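Local atomic coordinates of predicted ATPase of the ABC class (Vibrio vulnificus, PDB entry 5D6A), a protein that binds the ATP analogue adenylyl-imidodiphosphate and, as a predicted ATPase of the ABC class, probably hydrolyses ATP. Residues Val311-Ser317 with Thr329-Gln335; Asn368-Arg372 with Pro386-Val391; Phe76-Thr82 with Phe133-Ile138. All blocks are in the same frame, centred on the assembly; numbering follows the deposited sequence. Where two conformers were deposited one is given.

Contact 1 of 3, residues Val311-Ser317 with Thr329-Gln335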
loop_
_atom_site.group_PDB
_atom_site.type_symbol
_atom_site.label_atom_id
_atom_site.label_comp_id
_atom_site.label_asym_id
_atom_site.label_seq_id
_atom_site.Cartn_x
_atom_site.Cartn_y
_atom_site.Cartn_z
ATOM N N VAL A 311 14.834 11.287 -1.392
ATOM C CA VAL A 311 16.166 10.802 -1.755
ATOM C C VAL A 311 17.165 11.760 -1.131
ATOM O O VAL A 311 17.007 12.973 -1.253
ATOM C CB VAL A 311 16.367 10.764 -3.281
ATOM C CG1 VAL A 311 17.779 10.307 -3.628
ATOM C CG2 VAL A 311 15.331 9.856 -3.927
ATOM N N HIS A 312 18.190 11.225 -0.473
ATOM C CA HIS A 312 19.160 12.073 0.227
ATOM C C HIS A 312 20.579 12.111 -0.350
ATOM O O HIS A 312 21.270 11.096 -0.398
ATOM C CB HIS A 312 19.250 11.648 1.692
ATOM C CG HIS A 312 17.955 11.755 2.437
ATOM N ND1 HIS A 312 17.429 12.963 2.843
ATOM C CD2 HIS A 312 17.103 10.804 2.883
ATOM C CE1 HIS A 312 16.300 12.751 3.494
ATOM N NE2 HIS A 312 16.079 11.449 3.533
ATOM N N HIS A 313 20.993 13.305 -0.769
ATOM C CA HIS A 313 22.338 13.563 -1.279
ATOM C C HIS A 313 22.989 12.371 -1.979
ATOM O O HIS A 313 24.119 11.989 -1.666
ATOM C CB HIS A 313 23.208 14.041 -0.116
ATOM C CG HIS A 313 22.664 15.258 0.561
ATOM N ND1 HIS A 313 22.956 16.537 0.140
ATOM C CD2 HIS A 313 21.817 15.390 1.609
ATOM C CE1 HIS A 313 22.326 17.406 0.910
ATOM N NE2 HIS A 313 21.627 16.737 1.808
ATOM N N LEU A 314 22.267 11.812 -2.944
ATOM C CA LEU A 314 22.717 10.653 -3.697
ATOM C C LEU A 314 23.261 11.083 -5.054
ATOM O O LEU A 314 22.716 11.992 -5.683
ATOM C CB LEU A 314 21.538 9.700 -3.888
ATOM C CG LEU A 314 21.787 8.330 -4.512
ATOM C CD1 LEU A 314 22.730 7.506 -3.645
ATOM C CD2 LEU A 314 20.463 7.605 -4.689
ATOM N N ASN A 315 24.335 10.429 -5.495
ATOM C CA ASN A 315 24.965 10.729 -6.782
ATOM C C ASN A 315 24.353 9.862 -7.873
ATOM O O ASN A 315 24.512 8.643 -7.863
ATOM C CB ASN A 315 26.480 10.492 -6.696
ATOM C CG ASN A 315 27.225 10.909 -7.962
ATOM O OD1 ASN A 315 26.636 11.076 -9.029
ATOM N ND2 ASN A 315 28.533 11.077 -7.840
ATOM N N LEU A 316 23.662 10.496 -8.818
ATOM C CA LEU A 316 23.014 9.780 -9.910
ATOM C C LEU A 316 23.658 10.082 -11.265
ATOM O O LEU A 316 23.036 9.886 -12.311
ATOM C CB LEU A 316 21.530 10.144 -9.944
ATOM C CG LEU A 316 20.780 9.936 -8.625
ATOM C CD1 LEU A 316 19.320 10.347 -8.758
ATOM C CD2 LEU A 316 20.884 8.490 -8.166
ATOM N N SER A 317 24.907 10.537 -11.243
ATOM C CA SER A 317 25.631 10.883 -12.471
ATOM C C SER A 317 25.643 9.760 -13.501
ATOM O O SER A 317 25.610 10.022 -14.697
ATOM C CB SER A 317 27.073 11.280 -12.145
ATOM O OG SER A 317 27.108 12.405 -11.287
ATOM N N THR A 329 23.430 16.673 -10.262
ATOM C CA THR A 329 23.138 15.257 -10.480
ATOM C C THR A 329 24.054 14.378 -9.634
ATOM O O THR A 329 23.805 13.179 -9.483
ATOM C CB THR A 329 23.311 14.856 -11.959
ATOM O OG1 THR A 329 24.659 15.106 -12.377
ATOM C CG2 THR A 329 22.359 15.634 -12.843
ATOM N N ALA A 330 25.118 14.976 -9.099
ATOM C CA ALA A 330 26.072 14.256 -8.255
ATOM C C ALA A 330 25.719 14.361 -6.769
ATOM O O ALA A 330 26.331 13.692 -5.934
ATOM C CB ALA A 330 27.482 14.774 -8.496
ATOM N N ASP A 331 24.734 15.199 -6.452
ATOM C CA ASP A 331 24.300 15.415 -5.075
ATOM C C ASP A 331 22.789 15.659 -5.092
ATOM O O ASP A 331 22.301 16.693 -4.626
ATOM C CB ASP A 331 25.052 16.621 -4.495
ATOM C CG ASP A 331 24.756 16.865 -3.021
ATOM O OD1 ASP A 331 24.333 15.929 -2.313
ATOM O OD2 ASP A 331 24.969 18.008 -2.569
ATOM N N PHE A 332 22.058 14.688 -5.633
ATOM C CA PHE A 332 20.604 14.792 -5.772
ATOM C C PHE A 332 19.849 14.565 -4.459
ATOM O O PHE A 332 20.061 13.567 -3.769
ATOM C CB PHE A 332 20.111 13.819 -6.853
ATOM C CG PHE A 332 18.626 13.865 -7.078
ATOM C CD1 PHE A 332 18.057 14.894 -7.814
ATOM C CD2 PHE A 332 17.798 12.875 -6.563
ATOM C CE1 PHE A 332 16.688 14.944 -8.023
ATOM C CE2 PHE A 332 16.431 12.919 -6.767
ATOM C CZ PHE A 332 15.876 13.955 -7.499
ATOM N N THR A 333 18.958 15.505 -4.139
ATOM C CA THR A 333 18.152 15.461 -2.922
ATOM C C THR A 333 16.733 15.948 -3.223
ATOM O O THR A 333 16.555 16.907 -3.970
ATOM C CB THR A 333 18.766 16.349 -1.818
ATOM O OG1 THR A 333 20.091 15.893 -1.514
ATOM C CG2 THR A 333 17.921 16.321 -0.552
ATOM N N THR A 334 15.732 15.285 -2.641
ATOM C CA THR A 334 14.329 15.662 -2.848
ATOM C C THR A 334 13.391 14.983 -1.846
ATOM O O THR A 334 13.776 14.032 -1.172
ATOM C CB THR A 334 13.858 15.311 -4.274
ATOM O OG1 THR A 334 12.521 15.786 -4.476
ATOM C CG2 THR A 334 13.898 13.811 -4.503
ATOM N N GLN A 335 12.162 15.492 -1.762
ATOM C CA GLN A 335 11.125 14.951 -0.877
ATOM C C GLN A 335 9.922 14.414 -1.666
ATOM O O GLN A 335 8.929 13.981 -1.079
ATOM C CB GLN A 335 10.672 16.027 0.117
ATOM C CG GLN A 335 11.679 16.324 1.219
ATOM C CD GLN A 335 11.792 15.189 2.230
ATOM O OE1 GLN A 335 10.809 14.508 2.527
ATOM N NE2 GLN A 335 12.987 14.995 2.776
#

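Contact 2 of 3, residues Asn368-Arg372 with Pro386-Val391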
loop_
_atom_site.group_PDB
_atom_site.type_symbol
_atom_site.label_atom_id
_atom_site.label_comp_id
_atom_site.label_asym_id
_atom_site.label_seq_id
_atom_site.Cartn_x
_atom_site.Cartn_y
_atom_site.Cartn_z
ATOM N N ASN A 368 10.719 4.679 -19.434
ATOM C CA ASN A 368 11.736 5.681 -19.758
ATOM C C ASN A 368 13.107 5.278 -19.212
ATOM O O ASN A 368 14.137 5.481 -19.859
ATOM C CB ASN A 368 11.317 7.038 -19.179
ATOM C CG ASN A 368 12.319 8.141 -19.466
ATOM O OD1 ASN A 368 13.174 8.017 -20.344
ATOM N ND2 ASN A 368 12.208 9.241 -18.727
ATOM N N PHE A 369 13.101 4.701 -18.017
ATOM C CA PHE A 369 14.324 4.263 -17.352
ATOM C C PHE A 369 14.915 2.974 -17.931
ATOM O O PHE A 369 16.128 2.764 -17.862
ATOM C CB PHE A 369 14.043 4.087 -15.851
ATOM C CG PHE A 369 15.168 3.452 -15.084
ATOM C CD1 PHE A 369 16.287 4.188 -14.724
ATOM C CD2 PHE A 369 15.094 2.118 -14.697
ATOM C CE1 PHE A 369 17.321 3.603 -14.011
ATOM C CE2 PHE A 369 16.123 1.528 -13.982
ATOM C CZ PHE A 369 17.237 2.272 -13.638
HETATM N N MSE A 370 14.060 2.127 -18.497
HETATM C CA MSE A 370 14.499 0.848 -19.058
HETATM C C MSE A 370 15.106 0.967 -20.429
HETATM O O MSE A 370 16.255 0.572 -20.643
HETATM C CB MSE A 370 13.303 -0.096 -19.162
HETATM C CG MSE A 370 12.731 -0.445 -17.794
HETATM SE SE MSE A 370 14.117 -1.260 -16.658
HETATM C CE MSE A 370 13.807 -3.136 -17.173
ATOM N N ILE A 371 14.339 1.514 -21.369
ATOM C CA ILE A 371 14.785 1.635 -22.768
ATOM C C ILE A 371 15.113 3.038 -23.281
ATOM O O ILE A 371 14.799 4.051 -22.654
ATOM C CB ILE A 371 13.763 0.971 -23.727
ATOM C CG1 ILE A 371 12.340 1.521 -23.535
ATOM C CG2 ILE A 371 13.736 -0.528 -23.496
ATOM C CD1 ILE A 371 12.147 2.980 -23.898
ATOM N N ARG A 372 15.766 3.054 -24.442
ATOM C CA ARG A 372 16.154 4.266 -25.142
ATOM C C ARG A 372 15.149 4.437 -26.272
ATOM O O ARG A 372 14.475 3.477 -26.647
ATOM C CB ARG A 372 17.558 4.085 -25.726
ATOM C CG ARG A 372 18.218 5.340 -26.281
ATOM C CD ARG A 372 18.613 6.308 -25.176
ATOM N NE ARG A 372 19.443 7.398 -25.685
ATOM C CZ ARG A 372 20.012 8.336 -24.930
ATOM N NH1 ARG A 372 19.856 8.334 -23.611
ATOM N NH2 ARG A 372 20.751 9.281 -25.500
ATOM N N PRO A 386 19.444 13.781 -22.587
ATOM C CA PRO A 386 18.700 12.537 -22.368
ATOM C C PRO A 386 19.241 11.667 -21.233
ATOM O O PRO A 386 20.455 11.571 -21.046
ATOM C CB PRO A 386 18.832 11.810 -23.711
ATOM C CG PRO A 386 20.084 12.346 -24.312
ATOM C CD PRO A 386 20.158 13.777 -23.877
ATOM N N ILE A 387 18.330 11.049 -20.485
ATOM C CA ILE A 387 18.700 10.158 -19.385
ATOM C C ILE A 387 19.347 8.897 -19.952
ATOM O O ILE A 387 18.977 8.440 -21.034
ATOM C CB ILE A 387 17.465 9.770 -18.529
ATOM C CG1 ILE A 387 17.883 8.955 -17.301
ATOM C CG2 ILE A 387 16.444 8.990 -19.355
ATOM C CD1 ILE A 387 16.725 8.563 -16.410
ATOM N N THR A 388 20.323 8.351 -19.231
ATOM C CA THR A 388 21.012 7.135 -19.656
ATOM C C THR A 388 20.223 5.919 -19.156
ATOM O O THR A 388 20.247 5.615 -17.960
ATOM C CB THR A 388 22.453 7.094 -19.111
ATOM O OG1 THR A 388 23.159 8.265 -19.540
ATOM C CG2 THR A 388 23.188 5.855 -19.606
ATOM N N PRO A 389 19.529 5.210 -20.069
ATOM C CA PRO A 389 18.709 4.068 -19.667
ATOM C C PRO A 389 19.529 2.876 -19.198
ATOM O O PRO A 389 20.670 2.698 -19.625
ATOM C CB PRO A 389 17.943 3.725 -20.943
ATOM C CG PRO A 389 18.862 4.130 -22.037
ATOM C CD PRO A 389 19.606 5.335 -21.537
ATOM N N LEU A 390 18.932 2.067 -18.328
ATOM C CA LEU A 390 19.593 0.896 -17.759
ATOM C C LEU A 390 20.264 0.013 -18.812
ATOM O O LEU A 390 21.376 -0.467 -18.602
ATOM C CB LEU A 390 18.591 0.070 -16.945
ATOM C CG LEU A 390 19.107 -1.234 -16.329
ATOM C CD1 LEU A 390 20.316 -0.991 -15.434
ATOM C CD2 LEU A 390 17.997 -1.929 -15.557
ATOM N N VAL A 391 19.595 -0.188 -19.943
ATOM C CA VAL A 391 20.136 -1.029 -21.016
ATOM C C VAL A 391 21.604 -0.695 -21.339
ATOM O O VAL A 391 22.385 -1.585 -21.679
ATOM C CB VAL A 391 19.263 -0.944 -22.295
ATOM C CG1 VAL A 391 19.209 0.480 -22.833
ATOM C CG2 VAL A 391 19.769 -1.906 -23.362
#

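Contact 3 of 3, residues Phe76-Thr82 with Phe133-Ile138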
loop_
_atom_site.group_PDB
_atom_site.type_symbol
_atom_site.label_atom_id
_atom_site.label_comp_id
_atom_site.label_asym_id
_atom_site.label_seq_id
_atom_site.Cartn_x
_atom_site.Cartn_y
_atom_site.Cartn_z
ATOM N N PHE A 76 12.743 -19.096 30.343
ATOM C CA PHE A 76 14.053 -19.684 30.098
ATOM C C PHE A 76 14.143 -21.121 30.593
ATOM O O PHE A 76 13.644 -21.443 31.667
ATOM C CB PHE A 76 15.139 -18.836 30.764
ATOM C CG PHE A 76 16.501 -19.457 30.712
ATOM C CD1 PHE A 76 17.275 -19.367 29.565
ATOM C CD2 PHE A 76 17.010 -20.137 31.812
ATOM C CE1 PHE A 76 18.530 -19.944 29.513
ATOM C CE2 PHE A 76 18.263 -20.716 31.768
ATOM C CZ PHE A 76 19.026 -20.618 30.617
ATOM N N ARG A 77 14.787 -21.975 29.798
ATOM C CA ARG A 77 14.986 -23.376 30.152
ATOM C C ARG A 77 16.391 -23.851 29.824
ATOM O O ARG A 77 16.792 -23.834 28.662
ATOM C CB ARG A 77 14.008 -24.280 29.417
ATOM C CG ARG A 77 12.548 -24.054 29.746
ATOM C CD ARG A 77 11.803 -25.358 29.554
ATOM N NE ARG A 77 12.221 -26.341 30.560
ATOM C CZ ARG A 77 11.869 -27.625 30.572
ATOM N NH1 ARG A 77 12.307 -28.420 31.542
ATOM N NH2 ARG A 77 11.090 -28.125 29.619
ATOM N N ALA A 78 17.121 -24.304 30.843
ATOM C CA ALA A 78 18.483 -24.805 30.665
ATOM C C ALA A 78 18.478 -26.099 29.855
ATOM O O ALA A 78 17.574 -26.917 30.001
ATOM C CB ALA A 78 19.139 -25.031 32.018
ATOM N N TRP A 79 19.497 -26.280 29.016
ATOM C CA TRP A 79 19.602 -27.466 28.148
ATOM C C TRP A 79 19.511 -28.820 28.865
ATOM O O TRP A 79 19.138 -29.821 28.253
ATOM C CB TRP A 79 20.908 -27.441 27.346
ATOM C CG TRP A 79 21.019 -26.322 26.369
ATOM C CD1 TRP A 79 21.759 -25.187 26.502
ATOM C CD2 TRP A 79 20.365 -26.230 25.100
ATOM N NE1 TRP A 79 21.607 -24.389 25.393
ATOM C CE2 TRP A 79 20.755 -25.009 24.516
ATOM C CE3 TRP A 79 19.484 -27.062 24.400
ATOM C CZ2 TRP A 79 20.297 -24.598 23.265
ATOM C CZ3 TRP A 79 19.027 -26.652 23.155
ATOM C CH2 TRP A 79 19.437 -25.433 22.602
ATOM N N SER A 80 19.866 -28.857 30.145
ATOM C CA SER A 80 19.845 -30.109 30.907
ATOM C C SER A 80 18.447 -30.705 31.066
ATOM O O SER A 80 18.278 -31.927 31.040
ATOM C CB SER A 80 20.443 -29.885 32.296
ATOM O OG SER A 80 21.756 -29.371 32.198
ATOM N N LEU A 81 17.453 -29.837 31.214
ATOM C CA LEU A 81 16.074 -30.261 31.443
ATOM C C LEU A 81 15.249 -30.460 30.168
ATOM O O LEU A 81 14.080 -30.846 30.247
ATOM C CB LEU A 81 15.379 -29.211 32.313
ATOM C CG LEU A 81 16.145 -28.767 33.566
ATOM C CD1 LEU A 81 15.375 -27.683 34.305
ATOM C CD2 LEU A 81 16.440 -29.950 34.479
ATOM N N THR A 82 15.853 -30.222 29.004
ATOM C CA THR A 82 15.137 -30.305 27.725
ATOM C C THR A 82 15.386 -31.563 26.895
ATOM O O THR A 82 14.500 -32.010 26.168
ATOM C CB THR A 82 15.498 -29.100 26.832
ATOM O OG1 THR A 82 16.898 -29.127 26.527
ATOM C CG2 THR A 82 15.158 -27.787 27.532
ATOM N N PHE A 133 18.414 -19.440 21.221
ATOM C CA PHE A 133 19.332 -20.387 21.862
ATOM C C PHE A 133 20.544 -19.635 22.383
ATOM O O PHE A 133 20.967 -18.636 21.808
ATOM C CB PHE A 133 19.846 -21.497 20.926
ATOM C CG PHE A 133 18.798 -22.470 20.455
ATOM C CD1 PHE A 133 17.734 -22.839 21.264
ATOM C CD2 PHE A 133 18.955 -23.117 19.239
ATOM C CE1 PHE A 133 16.798 -23.762 20.825
ATOM C CE2 PHE A 133 18.030 -24.052 18.802
ATOM C CZ PHE A 133 16.949 -24.371 19.594
ATOM N N THR A 134 21.096 -20.138 23.481
ATOM C CA THR A 134 22.295 -19.582 24.094
ATOM C C THR A 134 23.110 -20.775 24.564
ATOM O O THR A 134 22.764 -21.917 24.267
ATOM C CB THR A 134 21.962 -18.674 25.295
ATOM O OG1 THR A 134 21.386 -19.455 26.350
ATOM C CG2 THR A 134 20.992 -17.573 24.890
ATOM N N GLU A 135 24.192 -20.525 25.287
ATOM C CA GLU A 135 24.996 -21.617 25.819
ATOM C C GLU A 135 24.298 -22.199 27.050
ATOM O O GLU A 135 24.404 -23.396 27.322
ATOM C CB GLU A 135 26.408 -21.139 26.176
ATOM C CG GLU A 135 27.220 -20.646 24.982
ATOM C CD GLU A 135 27.491 -21.733 23.952
ATOM O OE1 GLU A 135 27.693 -21.387 22.765
ATOM O OE2 GLU A 135 27.494 -22.930 24.320
ATOM N N GLU A 136 23.563 -21.349 27.768
ATOM C CA GLU A 136 22.862 -21.766 28.980
ATOM C C GLU A 136 21.600 -22.565 28.667
ATOM O O GLU A 136 21.360 -23.606 29.275
ATOM C CB GLU A 136 22.484 -20.556 29.851
ATOM C CG GLU A 136 23.645 -19.691 30.328
ATOM C CD GLU A 136 24.273 -18.850 29.230
ATOM O OE1 GLU A 136 23.704 -18.774 28.118
ATOM O OE2 GLU A 136 25.339 -18.248 29.485
ATOM N N GLY A 137 20.791 -22.082 27.729
ATOM C CA GLY A 137 19.554 -22.780 27.393
ATOM C C GLY A 137 18.683 -22.137 26.333
ATOM O O GLY A 137 19.112 -21.251 25.590
ATOM N N ILE A 138 17.440 -22.604 26.277
ATOM C CA ILE A 138 16.460 -22.124 25.315
ATOM C C ILE A 138 15.621 -21.011 25.936
ATOM O O ILE A 138 15.179 -21.126 27.082
ATOM C CB ILE A 138 15.523 -23.270 24.881
ATOM C CG1 ILE A 138 16.345 -24.467 24.387
ATOM C CG2 ILE A 138 14.553 -22.795 23.810
ATOM C CD1 ILE A 138 15.518 -25.669 23.991
#

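Contact 1 of 3, residues Val311-Ser317 with Thr329-Gln335
F332 and V311 pack together on one face of a short antiparallel strand pair that is broken by a G1 beta bulge at H313. With its CG anti to the backbone N (chi1 -179°), F332 sets its ring crosswise to V311, whose CG1 comes in at the ring edge and stops 3.9 Å from CD2. The same carbon of F332 is met obliquely by CD1 of L316, at 3.7 Å, so V311 and L316 both press on F332 CD2. F268 of the second subunit makes an edge-to-face contact with this ring, and T341 of helix 339-352 also touches it.

The backbone bonds show where the register slips. V311 and T334 exchange a pair of N-H...O bonds, and so do L314 and F332, but two residues, H312 and H313, lie between these pairs on one strand and T333 alone on the other. H313 is the extra residue, with positive phi and psi. Its amide lies near F332 O at a poor angle for bonding and donates instead to T333 OG1, 2.8 Å from H313 N. That hydroxyl oxygen also lies 3.3 Å above the imidazole plane of H313, over the ring centre. Past the bulge, L316 N reaches T329 O at 2.8 Å, and N315 OD1 closes an Asx turn by accepting from S317 N as well as S317 OG.

The imidazole of H313 lies alongside D331, the two planes 30° apart. H313 ND1 donates to the syn side of D331 OD1 across 2.9 Å, with the oxygen close to the ring plane.

Contact 2 of 3, residues Asn368-Arg372 with Pro386-Val391
R372 reaches P386 and P389 through a single bend. Its CG leaves anti to the backbone N, the chain turns at chi2 (71°), and it then runs out extended, which lays CB and CD against P389 CG, with CD at 3.8 Å. The guanidinium meets P386 obliquely, NH2 standing 3.4 Å from P386 CG. I387 O lies near the guanidinium plane at its edge, but NH1 faces it at too poor an angle to count as a hydrogen bond. Q377 of helix 374-379 touches both R372 and P386.

F369 and L390 are each turned with CG anti to the backbone N. The phenyl group slants across the leucine, F369 CE2 coming within 4.1 Å of L390 CB, and L347 of helix 339-352 packs on both.

Between these two patches the chains are joined through main-chain atoms: the carbonyls of F369 and M370 receive the amides of L390 and V391. L390 N donates to F369 O at 2.9 Å, almost straight at 169° and nearly in line with the carbonyl bond. The second bond, from V391 N to M370 O, is weak. P389 packs against the end of helix 367-370, its CB 3.6 Å from both M370 O and I371 O.

At the other end of the segment, N368 OD1 touches I387 CG2 at 3.6 Å, while the residue packs on G410 of the second subunit. A few residues after strand 357-361, whose acidic end resembles a Walker B motif, the chain leading into helix 367-370 occupies a position consistent with the D-loop of ABC ATPases, which characteristically lies at the dimer interface.

Contact 3 of 3, residues Phe76-Thr82 with Phe133-Ile138
W79 lies across G137 and I138, with its far end against F133. From CB, a chi1 of -65° swings CG beside the backbone N and brings the indole over the opposing chain. CD1 comes first, 3.2 Å from E136 O and close to E135 O as well. NE1 then donates to T134 O at 3.0 Å; the oxygen lies in the indole plane, whereas NE1 itself stands 35° out of the carbonyl plane. One face of the five-membered ring rests on G137 CA, a CH-pi contact 3.6 Å from the ring centroid.

T134, E135 and E136 form the turn of a beta-hairpin between strands 131-133 and 137-144, part of the antiparallel sheet in the N-terminal region; G137 opens the second strand, with which strand 71-78 pairs. R77 and I138 are the hydrogen-bonded pair, with an N-H...O bond each way. A78 and G137, next along, are a non-hydrogen-bonded pair whose CA atoms are only 4.0 Å apart, an approach that goes with the missing side chain of G137. W79 N continues the pairing with a longer bond to E136 O.

Farther out on the indole, CZ2 meets F133 CD1 at 3.7 Å, and CZ3 meets I138, whose CG1 sits over the six-membered ring on the same face as G137 CA. CH2, the tip, stands over the F133 ring, 3.4 Å from F133 CD1, with the two ring planes at 56°. Helix 92-109 packs against F133 in turn. F76 approaches the hairpin separately: its CZ, at the ring edge, touches E136 CB at 3.5 Å.

Overall arrangement
Contacts 1 and 2 belong to the P-loop domain, lie on the same side of the chain's centre, and both touch the second subunit; their centres are 18 Å apart, with nearest atoms about 6 Å from each other and not touching. Helix 339-352 packs on side chains of both. Each also approaches bound nucleotide: the side chain of T334 in contact 1 comes to about 4 Å from an adenylyl-imidodiphosphate, that of N368 in contact 2 to about 6 Å from one and about 5 Å from a sodium ion. Contact 3 lies in the N-terminal region on the opposite side of the chain's centre, its centre about 50 Å from contact 1 and 56 Å from contact 2.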